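Local coordinates for glyoxylate-induced Protein (Pseudomonas aeruginosa, PDB 1SQ4) that is of unknown function but has a double beta-barrel cupin fold and may act as a ureidoglycine aminohydrolase, at residues Val196-Glu208 / Phe245-Arg257. Residues are numbered along the deposited sequence; the frame is centred on the assembly and turned at random.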
loop_
_atom_site.group_PDB
_atom_site.type_symbol
_atom_site.label_atom_id
_atom_site.label_comp_id
_atom_site.label_asym_id
_atom_site.label_seq_id
_atom_site.Cartn_x
_atom_site.Cartn_y
_atom_site.Cartn_z
ATOM N N VAL A 196 19.888 24.993 12.353
ATOM C CA VAL A 196 19.026 24.625 13.461
ATOM C C VAL A 196 19.841 23.746 14.411
ATOM O O VAL A 196 20.447 22.768 13.988
ATOM C CB VAL A 196 17.803 23.866 12.948
ATOM C CG1 VAL A 196 16.837 23.590 14.087
ATOM C CG2 VAL A 196 17.141 24.671 11.853
ATOM N N ASN A 197 19.859 24.112 15.687
ATOM C CA ASN A 197 20.609 23.375 16.689
ATOM C C ASN A 197 19.733 22.633 17.691
ATOM O O ASN A 197 18.874 23.232 18.345
ATOM C CB ASN A 197 21.504 24.322 17.469
ATOM C CG ASN A 197 22.151 25.348 16.600
ATOM O OD1 ASN A 197 22.859 25.022 15.650
ATOM N ND2 ASN A 197 21.913 26.609 16.916
ATOM N N PHE A 198 19.979 21.332 17.812
ATOM C CA PHE A 198 19.254 20.478 18.745
ATOM C C PHE A 198 20.217 19.882 19.770
ATOM O O PHE A 198 21.157 19.163 19.416
ATOM C CB PHE A 198 18.560 19.319 18.024
ATOM C CG PHE A 198 17.350 19.719 17.236
ATOM C CD1 PHE A 198 17.463 20.105 15.903
ATOM C CD2 PHE A 198 16.092 19.699 17.821
ATOM C CE1 PHE A 198 16.334 20.455 15.160
ATOM C CE2 PHE A 198 14.955 20.048 17.093
ATOM C CZ PHE A 198 15.079 20.427 15.761
ATOM N N GLU A 199 19.979 20.186 21.040
ATOM C CA GLU A 199 20.792 19.654 22.123
ATOM C C GLU A 199 20.378 18.201 22.306
ATOM O O GLU A 199 19.263 17.823 21.956
ATOM C CB GLU A 199 20.536 20.428 23.415
ATOM C CG GLU A 199 21.225 21.768 23.473
ATOM C CD GLU A 199 22.735 21.627 23.544
ATOM O OE1 GLU A 199 23.231 21.058 24.541
ATOM O OE2 GLU A 199 23.425 22.077 22.604
ATOM N N PRO A 200 21.267 17.370 22.868
ATOM C CA PRO A 200 20.975 15.949 23.090
ATOM C C PRO A 200 19.820 15.736 24.057
ATOM O O PRO A 200 19.582 14.622 24.520
ATOM C CB PRO A 200 22.296 15.411 23.629
ATOM C CG PRO A 200 22.855 16.584 24.361
ATOM C CD PRO A 200 22.589 17.724 23.413
ATOM N N GLY A 201 19.099 16.815 24.341
ATOM C CA GLY A 201 17.985 16.751 25.264
ATOM C C GLY A 201 16.914 15.724 24.954
ATOM O O GLY A 201 17.196 14.546 24.718
ATOM N N GLY A 202 15.670 16.193 24.953
ATOM C CA GLY A 202 14.547 15.313 24.705
ATOM C C GLY A 202 13.898 15.420 23.339
ATOM O O GLY A 202 14.559 15.639 22.317
ATOM N N VAL A 203 12.580 15.267 23.343
ATOM C CA VAL A 203 11.792 15.300 22.127
ATOM C C VAL A 203 11.410 16.704 21.683
ATOM O O VAL A 203 11.436 17.655 22.468
ATOM C CB VAL A 203 10.490 14.494 22.302
ATOM C CG1 VAL A 203 9.943 14.078 20.940
ATOM C CG2 VAL A 203 10.748 13.285 23.192
ATOM N N ILE A 204 11.063 16.814 20.403
ATOM C CA ILE A 204 10.632 18.066 19.811
ATOM C C ILE A 204 9.449 17.768 18.907
ATOM O O ILE A 204 9.603 17.574 17.705
ATOM C CB ILE A 204 11.718 18.715 18.964
ATOM C CG1 ILE A 204 12.974 18.943 19.801
ATOM C CG2 ILE A 204 11.199 20.015 18.395
ATOM C CD1 ILE A 204 13.803 17.684 19.990
ATOM N N PRO A 205 8.244 17.728 19.485
ATOM C CA PRO A 205 7.003 17.450 18.765
ATOM C C PRO A 205 6.719 18.365 17.587
ATOM O O PRO A 205 6.060 17.959 16.638
ATOM C CB PRO A 205 5.948 17.549 19.859
ATOM C CG PRO A 205 6.551 18.520 20.818
ATOM C CD PRO A 205 7.962 18.050 20.894
ATOM N N PHE A 206 7.197 19.599 17.643
ATOM C CA PHE A 206 6.980 20.521 16.534
ATOM C C PHE A 206 8.301 21.188 16.168
ATOM O O PHE A 206 8.687 22.199 16.757
ATOM C CB PHE A 206 5.933 21.579 16.894
ATOM C CG PHE A 206 4.583 21.005 17.247
ATOM C CD1 PHE A 206 4.330 20.516 18.527
ATOM C CD2 PHE A 206 3.563 20.946 16.296
ATOM C CE1 PHE A 206 3.082 19.976 18.856
ATOM C CE2 PHE A 206 2.312 20.408 16.613
ATOM C CZ PHE A 206 2.072 19.922 17.896
ATOM N N ALA A 207 8.999 20.613 15.195
ATOM C CA ALA A 207 10.287 21.150 14.787
ATOM C C ALA A 207 10.221 21.899 13.467
ATOM O O ALA A 207 11.253 22.313 12.924
ATOM C CB ALA A 207 11.312 20.029 14.703
ATOM N N GLU A 208 9.010 22.062 12.948
ATOM C CA GLU A 208 8.819 22.767 11.690
ATOM C C GLU A 208 9.170 24.232 11.906
ATOM O O GLU A 208 8.718 24.844 12.867
ATOM C CB GLU A 208 7.363 22.622 11.225
ATOM C CG GLU A 208 7.072 23.165 9.821
ATOM C CD GLU A 208 5.986 22.361 9.084
ATOM O OE1 GLU A 208 4.872 22.194 9.643
ATOM O OE2 GLU A 208 6.247 21.899 7.944
ATOM N N PHE A 245 3.872 22.069 4.574
ATOM C CA PHE A 245 2.993 21.647 5.635
ATOM C C PHE A 245 3.396 20.281 6.139
ATOM O O PHE A 245 2.754 19.732 7.024
ATOM C CB PHE A 245 1.558 21.635 5.142
ATOM C CG PHE A 245 1.051 22.975 4.747
ATOM C CD1 PHE A 245 0.765 23.936 5.711
ATOM C CD2 PHE A 245 0.872 23.288 3.406
ATOM C CE1 PHE A 245 0.293 25.194 5.346
ATOM C CE2 PHE A 245 0.403 24.542 3.025
ATOM C CZ PHE A 245 0.116 25.496 3.999
ATOM N N CYS A 246 4.469 19.732 5.582
ATOM C CA CYS A 246 4.948 18.427 6.020
ATOM C C CYS A 246 5.307 18.481 7.508
ATOM O O CYS A 246 6.182 19.241 7.910
ATOM C CB CYS A 246 6.178 18.022 5.215
ATOM S SG CYS A 246 6.840 16.410 5.691
ATOM N N PRO A 247 4.630 17.682 8.347
ATOM C CA PRO A 247 4.941 17.704 9.780
ATOM C C PRO A 247 6.405 17.353 10.071
ATOM O O PRO A 247 7.003 16.520 9.388
ATOM C CB PRO A 247 3.970 16.675 10.355
ATOM C CG PRO A 247 2.813 16.741 9.406
ATOM C CD PRO A 247 3.494 16.787 8.075
ATOM N N GLN A 248 6.974 17.995 11.086
ATOM C CA GLN A 248 8.364 17.760 11.463
ATOM C C GLN A 248 8.538 17.611 12.961
ATOM O O GLN A 248 8.270 18.540 13.726
ATOM C CB GLN A 248 9.235 18.918 11.000
ATOM C CG GLN A 248 9.043 19.327 9.559
ATOM C CD GLN A 248 10.000 20.426 9.173
ATOM O OE1 GLN A 248 11.209 20.256 9.290
ATOM N NE2 GLN A 248 9.476 21.558 8.718
ATOM N N ALA A 249 9.002 16.447 13.382
ATOM C CA ALA A 249 9.238 16.183 14.798
ATOM C C ALA A 249 10.646 15.656 14.900
ATOM O O ALA A 249 11.122 14.936 14.020
ATOM C CB ALA A 249 8.262 15.154 15.306
ATOM N N CYS A 250 11.317 15.999 15.979
ATOM C CA CYS A 250 12.678 15.551 16.117
ATOM C C CYS A 250 12.936 14.825 17.418
ATOM O O CYS A 250 12.342 15.138 18.442
ATOM C CB CYS A 250 13.627 16.738 15.984
ATOM S SG CYS A 250 15.346 16.242 16.056
ATOM N N TYR A 251 13.833 13.851 17.369
ATOM C CA TYR A 251 14.168 13.083 18.554
ATOM C C TYR A 251 15.683 12.974 18.602
ATOM O O TYR A 251 16.243 11.926 18.307
ATOM C CB TYR A 251 13.545 11.686 18.463
ATOM C CG TYR A 251 13.110 11.087 19.785
ATOM C CD1 TYR A 251 11.782 11.188 20.222
ATOM C CD2 TYR A 251 14.023 10.417 20.597
ATOM C CE1 TYR A 251 11.375 10.631 21.444
ATOM C CE2 TYR A 251 13.638 9.857 21.818
ATOM C CZ TYR A 251 12.316 9.966 22.242
ATOM O OH TYR A 251 11.959 9.435 23.474
ATOM N N SER A 252 16.350 14.065 18.956
ATOM C CA SER A 252 17.804 14.061 19.023
ATOM C C SER A 252 18.264 13.509 20.360
ATOM O O SER A 252 18.198 14.195 21.387
ATOM C CB SER A 252 18.344 15.470 18.858
ATOM O OG SER A 252 17.925 16.277 19.936
ATOM N N GLY A 253 18.736 12.267 20.341
ATOM C CA GLY A 253 19.212 11.636 21.558
ATOM C C GLY A 253 20.710 11.381 21.547
ATOM O O GLY A 253 21.263 10.922 22.547
ATOM N N GLY A 254 21.365 11.684 20.426
ATOM C CA GLY A 254 22.798 11.466 20.312
ATOM C C GLY A 254 23.617 12.028 21.459
ATOM O O GLY A 254 23.153 12.926 22.163
ATOM N N PRO A 255 24.841 11.522 21.679
ATOM C CA PRO A 255 25.666 12.033 22.773
ATOM C C PRO A 255 26.075 13.493 22.556
ATOM O O PRO A 255 26.172 14.266 23.509
ATOM C CB PRO A 255 26.856 11.074 22.788
ATOM C CG PRO A 255 26.995 10.706 21.347
ATOM C CD PRO A 255 25.562 10.501 20.903
ATOM N N GLY A 256 26.288 13.872 21.299
ATOM C CA GLY A 256 26.689 15.239 20.993
ATOM C C GLY A 256 25.576 16.155 20.508
ATOM O O GLY A 256 24.391 15.897 20.735
ATOM N N ARG A 257 25.948 17.243 19.845
ATOM C CA ARG A 257 24.947 18.171 19.341
ATOM C C ARG A 257 24.477 17.711 17.960
ATOM O O ARG A 257 25.254 17.155 17.193
ATOM C CB ARG A 257 25.527 19.589 19.279
ATOM C CG ARG A 257 24.467 20.676 19.295
ATOM C CD ARG A 257 25.014 22.031 19.739
ATOM N NE ARG A 257 26.113 22.464 18.888
ATOM C CZ ARG A 257 26.296 23.712 18.464
ATOM N NH1 ARG A 257 25.451 24.676 18.808
ATOM N NH2 ARG A 257 27.324 23.989 17.673
#
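In the C-terminal cupin barrel, I204 and C250 form an antiparallel hydrogen-bonded pair where the short, weakly bonded edge strand 203-204 meets strand 248-251. I204 N meets C250 O at 2.9 Å, in the carbonyl plane, and C250 N returns a straighter bond (162°) to I204 O. Beyond P205 the chain leaves the strand and returns to give a third backbone bond, from A207 N to Q248 O. The face bearing I204 and C250 packs against F198. With SG anti to its backbone N (chi1 -177°), C250 sets its sulfur over one face of the F198 ring, 4.0 Å from SG to the ring centroid and 12° off the normal, a sulfur-aromatic contact; I204 CG1 lies at the edge of the same ring, in its plane, and the methyl of A207 packs near C250 CB. On the other face of the sheet, V203 lays both methyls against the CD1-CE1 side of the Y251 ring. Two polar contacts flank this centre. At the turn after strand 191-198, the hydroxyl of S252 reaches back to E199 O, 2.9 Å from S252 OG, and donates from above the carbonyl plane. Farther along, the Q248 amide crosses the E208 carboxylate nearly at right angles, and Q248 NE2 makes only a weak bond to E208 OE2 (3.3 Å), while Q248 OE1 is held by Y225. R257 folds beside N197, their flat groups only slightly tilted from each other, and N197 OD1 accepts a bond from R259. Strand 248-251 runs between 203-204 and 222-227 in a four-stranded sheet, while F198, stacked on W176, belongs to the larger sheet beside strand 258-265; F258 of that strand touches C250 and S252, and K222 and V224 of a neighbouring subunit pack on V203 and Y251.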